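Local coordinates for protein caspase-1 subunit p19/18 (PDB 1M72) that cleaves proteins as a cysteine endopeptidase and probably takes part in the caspase cascade that carries out apoptosis, at residues C[77-80]-C[81-84]; C[108-112]-C[113-117]. All coordinates share one frame; numbering follows the deposited sequence.

Contact 1. Residues C[77-80]-C[81-84]; sequences NLKS and EEIN
The carbonyl oxygen Lys79 O is gripped by two amides of the helix that starts just beyond it. Ile83 N donates to Lys79 O at 3.1 Å, nearly along the C=O axis, in the i to i+4 bond that opens the alpha helix, while Glu82 N reaches the same oxygen at 2.9 Å from above the carbonyl plane, with a less straight N-H (130°). One residue on, Asn84 N bonds to Ser80 O and continues the ladder. The backbone amide of Lys79 is held as well. Lys79 N gives a straight bond (167°) to Glu82 OE2 at 2.8 Å, on the anti lone pair of that oxygen. Lys79 is the N-cap and Glu82 stands three residues further on, so this is the backbone-to-side-chain half of a capping box. With CG beside its own backbone N (chi1 -53°) and the chain extended beyond, Glu82 runs back toward the loop and sets its carboxylate against Lys79 N. Leu78 packs along this chain: its CB lies 3.6 Å from Glu82 CB, and its methyl CD2 is 3.7 Å from Glu82 OE2. From the residue before the cap, Leu78 CB also meets Ile83 CG1 at 3.8 Å, which makes a hydrophobic staple across the first turn; both side chains reach Phe38 of strand 31-39. The aliphatic stem of Lys79 passes the carboxylate, then bends, leaving Lys79 NZ 6.5 Å from Glu82 OE2, too far for a salt bridge. Ser80, a small side chain, packs against Ala116 and Tyr121, and its backbone amide donates to the side-chain carboxylate of Asp118. With an amide donor and the positive end of the helix dipole close by, the carboxylate of Glu82 is probably stabilised in its charged form, and it in turn should favour the start of the helix here.

Contact 2. Residues C[108-112]-C[113-117]; sequences HGELG and MLYAK
His108 meets Tyr115 through backbone and side chain alike: Tyr115 N donates to His108 O at 3.0 Å, His108 CB lies 3.7 Å from Tyr115 CD1, and the His108 carbonyl sits at the ring edge. The imidazole itself leads away, with NE2 bonded to Lys49 O and ND1 weakly to the bound peptide. Gly109 follows, paired with Leu114 in a non-hydrogen-bonded position; Gly109 CA comes to 3.2 Å from Met113 O, a close approach that a residue without a side chain readily allows. Glu110 pairs with Met113 by two backbone bonds, Glu110 N to Met113 O at 3.1 Å and Met113 N to Glu110 O at 2.9 Å. Their side chains lie side by side on one face. Met113 CG stands anti to its backbone N (chi1 -179°), which lays SD along the Glu110 stem, 3.7 Å from Glu110 CD. The carboxylate then comes to the edge of the Tyr115 ring, the two planes 47° apart, and Tyr115 OH donates to Glu110 OE2, although the refined separation is too short to trust in detail. Leu111 and Gly112 form the corners of a type II turn, whose third position has a positive phi (70°) that glycine adopts readily. This tight beta hairpin directly follows the probable catalytic histidine, and Gly109, backbone-bonded to the bound peptide near Cys150, sits where caspases place their oxyanion-hole glycine.

In the fold
Contact 1 is a surface contact at the start of helix 80-92, whereas contact 2 is partly buried and borders the active site. Their centres are about 12 Å apart, and they meet directly: Leu78 O is probably hydrogen-bonded to Lys117 N at 2.8 Å, while the methyl of Ala116 packs against Ser80. The loop leaving the hairpin thus runs alongside the start of the helix. Chemically they differ as their places suggest. In 77-84 a glutamate satisfies a backbone amide and an apolar pair closes the first helical turn; in 108-117 backbone pairing of strands, a glycine-containing turn and a Glu-Met-Tyr cluster carry the contact, the glutamate serving a tyrosine hydroxyl instead. Both belong to the same caspase domain.

Contact 1. Residues C[77-80]-C[81-84]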
ATOM      1  N   ASN C  77      21.177 -11.749 -12.957  1.00 31.32           N
ATOM      2  CA  ASN C  77      20.758 -13.149 -13.002  1.00 32.84           C
ATOM      3  C   ASN C  77      21.194 -14.141 -11.946  1.00 32.94           C
ATOM      4  O   ASN C  77      21.698 -15.206 -12.279  1.00 36.04           O
ATOM      5  CB  ASN C  77      21.137 -13.708 -14.373  1.00 30.34           C
ATOM      6  CG  ASN C  77      20.522 -12.901 -15.476  1.00 30.72           C
ATOM      7  OD1 ASN C  77      19.296 -12.740 -15.525  1.00 32.03           O
ATOM      8  ND2 ASN C  77      21.357 -12.350 -16.351  1.00 31.06           N
ATOM      9  N   LEU C  78      20.961 -13.828 -10.685  1.00 31.92           N
ATOM     10  CA  LEU C  78      21.361 -14.720  -9.634  1.00 28.13           C
ATOM     11  C   LEU C  78      20.343 -15.854  -9.426  1.00 30.34           C
ATOM     12  O   LEU C  78      19.176 -15.747  -9.824  1.00 29.38           O
ATOM     13  CB  LEU C  78      21.536 -13.933  -8.331  1.00 28.16           C
ATOM     14  CG  LEU C  78      22.585 -12.816  -8.147  1.00 31.18           C
ATOM     15  CD1 LEU C  78      22.622 -12.436  -6.641  1.00 25.71           C
ATOM     16  CD2 LEU C  78      24.016 -13.284  -8.596  1.00 31.61           C
ATOM     17  N   LYS C  79      20.822 -16.951  -8.826  1.00 29.72           N
ATOM     18  CA  LYS C  79      20.011 -18.094  -8.464  1.00 32.59           C
ATOM     19  C   LYS C  79      19.339 -17.685  -7.138  1.00 34.53           C
ATOM     20  O   LYS C  79      19.819 -16.784  -6.441  1.00 33.42           O
ATOM     21  CB  LYS C  79      20.894 -19.319  -8.234  1.00 36.71           C
ATOM     22  CG  LYS C  79      21.503 -19.893  -9.522  1.00 41.78           C
ATOM     23  CD  LYS C  79      22.502 -21.000  -9.240  1.00 44.21           C
ATOM     24  CE  LYS C  79      21.805 -22.276  -8.777  1.00 48.26           C
ATOM     25  NZ  LYS C  79      22.780 -23.397  -8.523  1.00 53.86           N
ATOM     26  N   SER C  80      18.251 -18.347  -6.783  1.00 32.22           N
ATOM     27  CA  SER C  80      17.549 -17.989  -5.567  1.00 35.49           C
ATOM     28  C   SER C  80      18.386 -17.938  -4.277  1.00 38.13           C
ATOM     29  O   SER C  80      18.176 -17.073  -3.405  1.00 35.62           O
ATOM     30  CB  SER C  80      16.365 -18.918  -5.373  1.00 33.37           C
ATOM     31  OG  SER C  80      15.718 -18.624  -4.151  1.00 37.16           O
ATOM     32  N   GLU C  81      19.341 -18.849  -4.164  1.00 40.68           N
ATOM     33  CA  GLU C  81      20.160 -18.902  -2.972  1.00 45.00           C
ATOM     34  C   GLU C  81      21.135 -17.755  -2.944  1.00 42.67           C
ATOM     35  O   GLU C  81      21.581 -17.341  -1.878  1.00 40.14           O
ATOM     36  CB  GLU C  81      20.920 -20.236  -2.896  1.00 52.82           C
ATOM     37  CG  GLU C  81      20.001 -21.476  -2.786  1.00 63.06           C
ATOM     38  CD  GLU C  81      19.168 -21.519  -1.497  1.00 67.19           C
ATOM     39  OE1 GLU C  81      18.454 -20.523  -1.207  1.00 70.31           O
ATOM     40  OE2 GLU C  81      19.221 -22.558  -0.780  1.00 71.32           O
ATOM     41  N   GLU C  82      21.472 -17.263  -4.130  1.00 41.20           N
ATOM     42  CA  GLU C  82      22.405 -16.168  -4.247  1.00 40.32           C
ATOM     43  C   GLU C  82      21.732 -14.887  -3.808  1.00 38.46           C
ATOM     44  O   GLU C  82      22.321 -14.099  -3.083  1.00 40.52           O
ATOM     45  CB  GLU C  82      22.887 -16.031  -5.678  1.00 41.08           C
ATOM     46  CG  GLU C  82      23.447 -17.313  -6.244  1.00 45.47           C
ATOM     47  CD  GLU C  82      24.223 -17.084  -7.533  1.00 46.73           C
ATOM     48  OE1 GLU C  82      25.462 -17.049  -7.451  1.00 48.95           O
ATOM     49  OE2 GLU C  82      23.613 -16.921  -8.619  1.00 44.97           O
ATOM     50  N   ILE C  83      20.506 -14.673  -4.259  1.00 34.64           N
ATOM     51  CA  ILE C  83      19.766 -13.492  -3.868  1.00 32.68           C
ATOM     52  C   ILE C  83      19.594 -13.547  -2.333  1.00 35.07           C
ATOM     53  O   ILE C  83      19.901 -12.582  -1.608  1.00 32.05           O
ATOM     54  CB  ILE C  83      18.373 -13.478  -4.532  1.00 31.57           C
ATOM     55  CG1 ILE C  83      18.525 -13.322  -6.044  1.00 28.26           C
ATOM     56  CG2 ILE C  83      17.494 -12.376  -3.912  1.00 26.84           C
ATOM     57  CD1 ILE C  83      17.219 -13.482  -6.827  1.00 24.45           C
ATOM     58  N   ASN C  84      19.145 -14.698  -1.839  1.00 34.22           N
ATOM     59  CA  ASN C  84      18.932 -14.826  -0.429  1.00 36.26           C
ATOM     60  C   ASN C  84      20.174 -14.556   0.389  1.00 37.56           C
ATOM     61  O   ASN C  84      20.098 -13.938   1.452  1.00 37.60           O
ATOM     62  CB  ASN C  84      18.385 -16.186  -0.079  1.00 34.39           C
ATOM     63  CG  ASN C  84      17.965 -16.252   1.361  1.00 40.46           C
ATOM     64  OD1 ASN C  84      18.756 -15.926   2.245  1.00 43.12           O
ATOM     65  ND2 ASN C  84      16.718 -16.658   1.619  1.00 40.02           N
TER

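Contact 2. Residues C[108-112]-C[113-117]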
ATOM      1  N   HIS C 108      10.419 -12.233 -13.621  1.00 22.33           N
ATOM      2  CA  HIS C 108       9.093 -12.829 -13.911  1.00 23.48           C
ATOM      3  C   HIS C 108       8.414 -13.163 -12.555  1.00 23.01           C
ATOM      4  O   HIS C 108       9.086 -13.496 -11.577  1.00 20.82           O
ATOM      5  CB  HIS C 108       9.199 -14.151 -14.679  1.00 25.34           C
ATOM      6  CG  HIS C 108       9.464 -14.002 -16.144  1.00 28.86           C
ATOM      7  ND1 HIS C 108       8.577 -13.388 -17.004  1.00 28.68           N
ATOM      8  CD2 HIS C 108      10.505 -14.419 -16.906  1.00 25.43           C
ATOM      9  CE1 HIS C 108       9.061 -13.434 -18.233  1.00 30.51           C
ATOM     10  NE2 HIS C 108      10.229 -14.056 -18.201  1.00 29.50           N
ATOM     11  N   GLY C 109       7.088 -13.101 -12.531  1.00 23.30           N
ATOM     12  CA  GLY C 109       6.347 -13.418 -11.328  1.00 24.87           C
ATOM     13  C   GLY C 109       4.940 -13.973 -11.548  1.00 28.45           C
ATOM     14  O   GLY C 109       4.382 -13.980 -12.663  1.00 29.45           O
ATOM     15  N   GLU C 110       4.389 -14.464 -10.444  1.00 27.30           N
ATOM     16  CA  GLU C 110       3.044 -15.008 -10.341  1.00 27.95           C
ATOM     17  C   GLU C 110       2.544 -14.465  -9.002  1.00 25.83           C
ATOM     18  O   GLU C 110       3.308 -13.829  -8.260  1.00 24.80           O
ATOM     19  CB  GLU C 110       3.106 -16.528 -10.291  1.00 30.90           C
ATOM     20  CG  GLU C 110       3.664 -17.128 -11.584  1.00 38.82           C
ATOM     21  CD  GLU C 110       3.522 -18.647 -11.642  1.00 39.63           C
ATOM     22  OE1 GLU C 110       2.537 -19.184 -11.063  1.00 40.99           O
ATOM     23  OE2 GLU C 110       4.388 -19.281 -12.279  1.00 38.53           O
ATOM     24  N   LEU C 111       1.287 -14.695  -8.674  1.00 24.64           N
ATOM     25  CA  LEU C 111       0.799 -14.163  -7.409  1.00 27.46           C
ATOM     26  C   LEU C 111       1.596 -14.811  -6.275  1.00 27.06           C
ATOM     27  O   LEU C 111       1.711 -16.040  -6.230  1.00 28.69           O
ATOM     28  CB  LEU C 111      -0.698 -14.430  -7.263  1.00 27.02           C
ATOM     29  CG  LEU C 111      -1.369 -14.037  -5.945  1.00 28.73           C
ATOM     30  CD1 LEU C 111      -1.275 -12.573  -5.704  1.00 22.28           C
ATOM     31  CD2 LEU C 111      -2.829 -14.485  -6.001  1.00 26.17           C
ATOM     32  N   GLY C 112       2.201 -13.973  -5.420  1.00 25.49           N
ATOM     33  CA  GLY C 112       2.984 -14.447  -4.293  1.00 20.25           C
ATOM     34  C   GLY C 112       4.275 -15.085  -4.750  1.00 25.68           C
ATOM     35  O   GLY C 112       4.907 -15.889  -4.031  1.00 25.75           O
ATOM     36  N   MET C 113       4.742 -14.719  -5.932  1.00 24.06           N
ATOM     37  CA  MET C 113       5.950 -15.388  -6.380  1.00 24.64           C
ATOM     38  C   MET C 113       6.864 -14.557  -7.301  1.00 22.05           C
ATOM     39  O   MET C 113       6.380 -13.813  -8.161  1.00 20.25           O
ATOM     40  CB  MET C 113       5.497 -16.696  -7.062  1.00 26.62           C
ATOM     41  CG  MET C 113       6.552 -17.619  -7.607  1.00 33.74           C
ATOM     42  SD  MET C 113       5.818 -18.879  -8.792  1.00 43.16           S
ATOM     43  CE  MET C 113       4.365 -19.478  -7.868  1.00 30.57           C
ATOM     44  N   LEU C 114       8.168 -14.686  -7.075  1.00 16.70           N
ATOM     45  CA  LEU C 114       9.188 -14.069  -7.894  1.00 21.88           C
ATOM     46  C   LEU C 114      10.132 -15.184  -8.397  1.00 21.77           C
ATOM     47  O   LEU C 114      10.345 -16.191  -7.707  1.00 19.93           O
ATOM     48  CB  LEU C 114       9.991 -13.030  -7.084  1.00 19.90           C
ATOM     49  CG  LEU C 114       9.138 -11.803  -6.760  1.00 20.73           C
ATOM     50  CD1 LEU C 114       9.898 -10.870  -5.897  1.00 22.03           C
ATOM     51  CD2 LEU C 114       8.732 -11.120  -8.040  1.00 19.77           C
ATOM     52  N   TYR C 115      10.700 -15.015  -9.590  1.00 22.57           N
ATOM     53  CA  TYR C 115      11.633 -16.015 -10.111  1.00 21.44           C
ATOM     54  C   TYR C 115      13.070 -15.559 -10.071  1.00 20.65           C
ATOM     55  O   TYR C 115      13.394 -14.430 -10.413  1.00 22.31           O
ATOM     56  CB  TYR C 115      11.311 -16.416 -11.570  1.00 22.17           C
ATOM     57  CG  TYR C 115      10.126 -17.342 -11.739  1.00 22.08           C
ATOM     58  CD1 TYR C 115       8.874 -16.829 -12.081  1.00 26.42           C
ATOM     59  CD2 TYR C 115      10.240 -18.724 -11.500  1.00 25.39           C
ATOM     60  CE1 TYR C 115       7.743 -17.652 -12.181  1.00 27.47           C
ATOM     61  CE2 TYR C 115       9.099 -19.587 -11.593  1.00 23.73           C
ATOM     62  CZ  TYR C 115       7.860 -19.025 -11.934  1.00 29.57           C
ATOM     63  OH  TYR C 115       6.726 -19.788 -12.027  1.00 24.45           O
ATOM     64  N   ALA C 116      13.932 -16.451  -9.619  1.00 23.28           N
ATOM     65  CA  ALA C 116      15.372 -16.223  -9.620  1.00 24.59           C
ATOM     66  C   ALA C 116      15.779 -16.846 -10.968  1.00 26.70           C
ATOM     67  O   ALA C 116      14.928 -17.134 -11.800  1.00 26.09           O
ATOM     68  CB  ALA C 116      16.015 -16.978  -8.492  1.00 21.09           C
ATOM     69  N   LYS C 117      17.068 -17.092 -11.181  1.00 31.99           N
ATOM     70  CA  LYS C 117      17.484 -17.692 -12.439  1.00 32.76           C
ATOM     71  C   LYS C 117      17.046 -19.147 -12.502  1.00 34.19           C
ATOM     72  O   LYS C 117      16.589 -19.623 -13.536  1.00 32.52           O
ATOM     73  CB  LYS C 117      19.003 -17.632 -12.594  1.00 36.06           C
ATOM     74  CG  LYS C 117      19.484 -18.348 -13.861  1.00 40.20           C
ATOM     75  CD  LYS C 117      20.962 -18.182 -14.085  1.00 44.63           C
ATOM     76  CE  LYS C 117      21.722 -19.140 -13.232  1.00 45.97           C
ATOM     77  NZ  LYS C 117      23.180 -18.890 -13.347  1.00 50.05           N
TER